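Local coordinates for protein probable glutathione reductase (Sinorhizobium meliloti, PDB 4DNA) that probably catalyses the NADPH-dependent reduction of glutathione disulfide to glutathione, working as a homodimer with one FAD bound per subunit, at residues L340-V345 and G352-T357; L393-N396 and K401-G404. All blocks are in the same frame, centred on the assembly; numbering follows the deposited sequence.

Overall arrangement
Contacts 1 and 2 are two hairpins of one antiparallel sheet in the dimerisation domain, their centres about 12 Å apart. Contact 1 supplies strand 343-345, the outermost on its side within this chain, and strand 351-355; contact 2 supplies the inner strands 389-396 and 402-408. Strands 351-355 and 402-408 are neighbours, and a probable hydrogen bond from Ile356 N to Val403 O (2.9 Å) links the hairpins directly. Contact 1 is partly buried, lies near the FAD and meets the second subunit; it mixes threonine, small residues and a bridging water. Contact 2 is buried, away from the annotated sites and untouched by the other chain, with valines and a leucine around a beta bulge.

Contact 1 of 2, residues L340-V345 and G352-T357; sequences LIATAV and GTVGIT
The paired peptides of Thr343 and Thr353 form the flat layer of a beta hairpin, strands 343-345 and 351-355, which within this chain lies at the edge of the dimerisation-domain sheet; the two threonine side chains stand on one face, Ala342, Ala344 and Val354 on the other. Thr343 N donates to Thr353 O (2.7 Å, 165° at the hydrogen) and Thr353 N returns a bond to Thr343 O (2.8 Å). The threonine side chains lie side by side and point the same way, with Thr343 OG1 against the CG2 methyl of Thr353. With its hydroxyl anti to the backbone N (chi1 -169°), Thr353 directs OG1 to His406 ND1 on the neighbouring strand 402-408. Across the other face, Ala342 CB packs on Val354 CG1 at 3.8 Å. Ala342 and Ala344 also pack on Val438 of the second subunit, and the Ala344 side chain is about 7 Å from a bound FAD, so the hairpin packs at the subunit interface and lies near the cofactor. Beyond the paired strands, Leu340 CD2 rests on Gly355 CA (3.8 Å). There one water donates to Ile341 O (2.7 Å) and accepts from Gly355 N (2.8 Å).

Contact 2 of 2, residues L393-N396 and K401-G404; sequences LVVN and KVVG
Val394 faces Val403 and Gly404 together in a classic beta bulge, within the hairpin of strands 389-396 and 402-408 inside the antiparallel dimerisation-domain sheet. The carbonyl of Val394 is the shared acceptor. Val403 N reaches its oxygen at 2.7 Å, tilted 17° from the carbonyl plane, whereas Gly404 N makes a longer, more bent bond to the same Val394 O (3.3 Å, 140° at the hydrogen). The extra residue sits at Val403, whose backbone departs from the extended form (psi -8°), and the pairing shifts by one residue, from Val394 with Gly404 to Val395 with Val402. The bonds Val394 N to Gly404 O (2.6 Å) and Asn396 N to Lys401 O (2.9 Å) flank the shared carbonyl, the latter in the carbonyl plane.

Apolar side chains cover both faces. On one, Leu393 and Val395 reach Val402 by different branches: the Leu393 side chain crosses Val402 obliquely, CD2 meeting CG1 at 3.8 Å, while Val395 CG2 meets Val402 CG2 at 3.9 Å. Phe432 of helix 429-433 covers Leu393 and Val402 here. On the opposite face Val403 crosses Val394, its CG2 against Val394 CG1 (3.8 Å). Val403 CG2 lies between its own backbone N and carbonyl carbon, which turns it over the Val394 carbonyl, while CG1 approaches Asn396 CB. Near the turn, Asn396 OD1 takes a bond from Ala398 N, tying the side chain to the connecting loop.

Val394 O takes the amides of both Val403 and Gly404, while Val403 O turns outward to a probable bond with Ile356 N, next to strand 351-355. The bulge is thus accommodated between largely apolar faces: across the two strands the side chains meet by apolar packing and the hydrogen bonds are all backbone.

Contact 1 of 2, residues L340-V345 and G352-T357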
loop_
_atom_site.group_PDB
_atom_site.type_symbol
_atom_site.label_atom_id
_atom_site.label_comp_id
_atom_site.label_asym_id
_atom_site.label_seq_id
_atom_site.Cartn_x
_atom_site.Cartn_y
_atom_site.Cartn_z
ATOM N N LEU A 340 14.407 -13.962 -6.193
ATOM C CA LEU A 340 13.727 -12.937 -5.394
ATOM C C LEU A 340 12.983 -11.884 -6.225
ATOM O O LEU A 340 13.234 -10.694 -6.099
ATOM C CB LEU A 340 14.715 -12.259 -4.444
ATOM C CG LEU A 340 15.192 -13.136 -3.291
ATOM C CD1 LEU A 340 16.626 -12.766 -2.919
ATOM C CD2 LEU A 340 14.238 -13.016 -2.107
ATOM N N ILE A 341 12.082 -12.345 -7.083
ATOM C CA ILE A 341 11.142 -11.473 -7.771
ATOM C C ILE A 341 9.876 -11.480 -6.899
ATOM O O ILE A 341 9.331 -12.553 -6.604
ATOM C CB ILE A 341 10.864 -11.955 -9.233
ATOM C CG1 ILE A 341 12.121 -11.823 -10.100
ATOM C CG2 ILE A 341 9.753 -11.152 -9.897
ATOM C CD1 ILE A 341 12.120 -12.675 -11.355
ATOM N N ALA A 342 9.445 -10.296 -6.450
ATOM C CA ALA A 342 8.173 -10.150 -5.735
ATOM C C ALA A 342 7.036 -10.266 -6.745
ATOM O O ALA A 342 7.214 -9.945 -7.917
ATOM C CB ALA A 342 8.106 -8.838 -4.975
ATOM N N THR A 343 5.889 -10.772 -6.309
ATOM C CA THR A 343 4.728 -10.907 -7.182
ATOM C C THR A 343 3.451 -10.588 -6.422
ATOM O O THR A 343 3.409 -10.662 -5.189
ATOM C CB THR A 343 4.591 -12.325 -7.781
ATOM O OG1 THR A 343 4.720 -13.310 -6.746
ATOM C CG2 THR A 343 5.626 -12.569 -8.870
ATOM N N ALA A 344 2.412 -10.234 -7.171
ATOM C CA ALA A 344 1.079 -10.036 -6.617
ATOM C C ALA A 344 0.068 -10.983 -7.279
ATOM O O ALA A 344 0.307 -11.510 -8.368
ATOM C CB ALA A 344 0.655 -8.583 -6.780
ATOM N N VAL A 345 -1.043 -11.225 -6.597
ATOM C CA VAL A 345 -2.189 -11.884 -7.200
ATOM C C VAL A 345 -3.345 -10.973 -6.875
ATOM O O VAL A 345 -3.626 -10.700 -5.707
ATOM C CB VAL A 345 -2.473 -13.280 -6.604
ATOM C CG1 VAL A 345 -3.763 -13.849 -7.185
ATOM C CG2 VAL A 345 -1.311 -14.220 -6.865
ATOM N N GLY A 352 0.296 -10.563 -1.862
ATOM C CA GLY A 352 1.561 -9.950 -2.229
ATOM C C GLY A 352 2.646 -10.825 -1.629
ATOM O O GLY A 352 2.549 -11.224 -0.467
ATOM N N THR A 353 3.668 -11.151 -2.415
ATOM C CA THR A 353 4.643 -12.129 -1.965
ATOM C C THR A 353 6.028 -11.915 -2.542
ATOM O O THR A 353 6.168 -11.602 -3.705
ATOM C CB THR A 353 4.141 -13.586 -2.175
ATOM O OG1 THR A 353 5.002 -14.493 -1.484
ATOM C CG2 THR A 353 4.090 -13.961 -3.647
ATOM N N VAL A 354 7.030 -12.062 -1.680
ATOM C CA VAL A 354 8.450 -11.991 -2.023
ATOM C C VAL A 354 9.115 -13.139 -1.309
ATOM O O VAL A 354 8.706 -13.505 -0.191
ATOM C CB VAL A 354 9.167 -10.774 -1.423
ATOM C CG1 VAL A 354 10.334 -10.377 -2.305
ATOM C CG2 VAL A 354 8.228 -9.600 -1.190
ATOM N N GLY A 355 10.158 -13.683 -1.930
ATOM C CA GLY A 355 10.958 -14.713 -1.300
ATOM C C GLY A 355 10.267 -16.046 -1.316
ATOM O O GLY A 355 9.380 -16.266 -2.127
ATOM N N ILE A 356 10.661 -16.917 -0.392
ATOM C CA ILE A 356 10.295 -18.340 -0.411
ATOM C C ILE A 356 9.254 -18.733 0.659
ATOM O O ILE A 356 9.127 -18.062 1.687
ATOM C CB ILE A 356 11.566 -19.205 -0.262
ATOM C CG1 ILE A 356 12.282 -18.876 1.064
ATOM C CG2 ILE A 356 12.490 -18.990 -1.452
ATOM C CD1 ILE A 356 13.444 -19.779 1.433
ATOM N N THR A 357 8.520 -19.815 0.415
ATOM C CA THR A 357 7.464 -20.241 1.339
ATOM C C THR A 357 7.998 -20.889 2.632
ATOM O O THR A 357 9.136 -21.351 2.687
ATOM C CB THR A 357 6.465 -21.232 0.682
ATOM O OG1 THR A 357 7.042 -22.555 0.612
ATOM C CG2 THR A 357 6.039 -20.754 -0.691
HETATM O O HOH W 1 10.324 -14.214 -4.688
#

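Contact 2 of 2, residues L393-N396 and K401-G404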
loop_
_atom_site.group_PDB
_atom_site.type_symbol
_atom_site.label_atom_id
_atom_site.label_comp_id
_atom_site.label_asym_id
_atom_site.label_seq_id
_atom_site.Cartn_x
_atom_site.Cartn_y
_atom_site.Cartn_z
ATOM N N LEU A 393 6.070 -13.310 7.985
ATOM C CA LEU A 393 7.493 -13.177 7.715
ATOM C C LEU A 393 8.230 -14.466 8.003
ATOM O O LEU A 393 7.993 -15.092 9.049
ATOM C CB LEU A 393 8.092 -12.075 8.581
ATOM C CG LEU A 393 7.795 -10.649 8.116
ATOM C CD1 LEU A 393 8.247 -9.620 9.139
ATOM C CD2 LEU A 393 8.477 -10.417 6.795
ATOM N N VAL A 394 9.128 -14.859 7.090
ATOM C CA VAL A 394 9.936 -16.079 7.270
ATOM C C VAL A 394 11.432 -15.721 7.357
ATOM O O VAL A 394 11.956 -15.005 6.488
ATOM C CB VAL A 394 9.681 -17.112 6.156
ATOM C CG1 VAL A 394 10.420 -18.401 6.456
ATOM C CG2 VAL A 394 8.192 -17.385 5.996
ATOM N N VAL A 395 12.102 -16.217 8.403
ATOM C CA VAL A 395 13.441 -15.756 8.791
ATOM C C VAL A 395 14.445 -16.891 9.044
ATOM O O VAL A 395 14.119 -17.897 9.694
ATOM C CB VAL A 395 13.339 -14.888 10.049
ATOM C CG1 VAL A 395 14.697 -14.681 10.710
ATOM C CG2 VAL A 395 12.667 -13.567 9.699
ATOM N N ASN A 396 15.671 -16.730 8.546
ATOM C CA ASN A 396 16.723 -17.695 8.818
ATOM C C ASN A 396 17.353 -17.458 10.189
ATOM O O ASN A 396 17.973 -16.430 10.414
ATOM C CB ASN A 396 17.784 -17.672 7.720
ATOM C CG ASN A 396 18.851 -18.745 7.902
ATOM O OD1 ASN A 396 19.079 -19.256 8.995
ATOM N ND2 ASN A 396 19.519 -19.076 6.820
ATOM N N LYS A 401 18.190 -13.241 8.471
ATOM C CA LYS A 401 17.664 -12.815 7.172
ATOM C C LYS A 401 16.172 -13.069 7.029
ATOM O O LYS A 401 15.711 -14.182 7.260
ATOM C CB LYS A 401 18.366 -13.555 6.020
ATOM C CG LYS A 401 19.761 -13.086 5.661
ATOM C CD LYS A 401 19.843 -11.584 5.442
ATOM C CE LYS A 401 21.261 -11.169 5.042
ATOM N NZ LYS A 401 21.585 -11.576 3.641
ATOM N N VAL A 402 15.420 -12.062 6.596
ATOM C CA VAL A 402 14.080 -12.343 6.081
ATOM C C VAL A 402 14.201 -13.005 4.699
ATOM O O VAL A 402 14.750 -12.439 3.789
ATOM C CB VAL A 402 13.211 -11.092 5.993
ATOM C CG1 VAL A 402 11.856 -11.466 5.417
ATOM C CG2 VAL A 402 13.069 -10.449 7.368
ATOM N N VAL A 403 13.702 -14.216 4.562
ATOM C CA VAL A 403 13.880 -14.981 3.336
ATOM C C VAL A 403 12.542 -15.096 2.598
ATOM O O VAL A 403 12.477 -15.594 1.467
ATOM C CB VAL A 403 14.443 -16.409 3.629
ATOM C CG1 VAL A 403 15.814 -16.351 4.302
ATOM C CG2 VAL A 403 13.470 -17.236 4.472
ATOM N N GLY A 404 11.476 -14.650 3.256
ATOM C CA GLY A 404 10.147 -14.701 2.696
ATOM C C GLY A 404 9.234 -13.792 3.482
ATOM O O GLY A 404 9.283 -13.757 4.725
#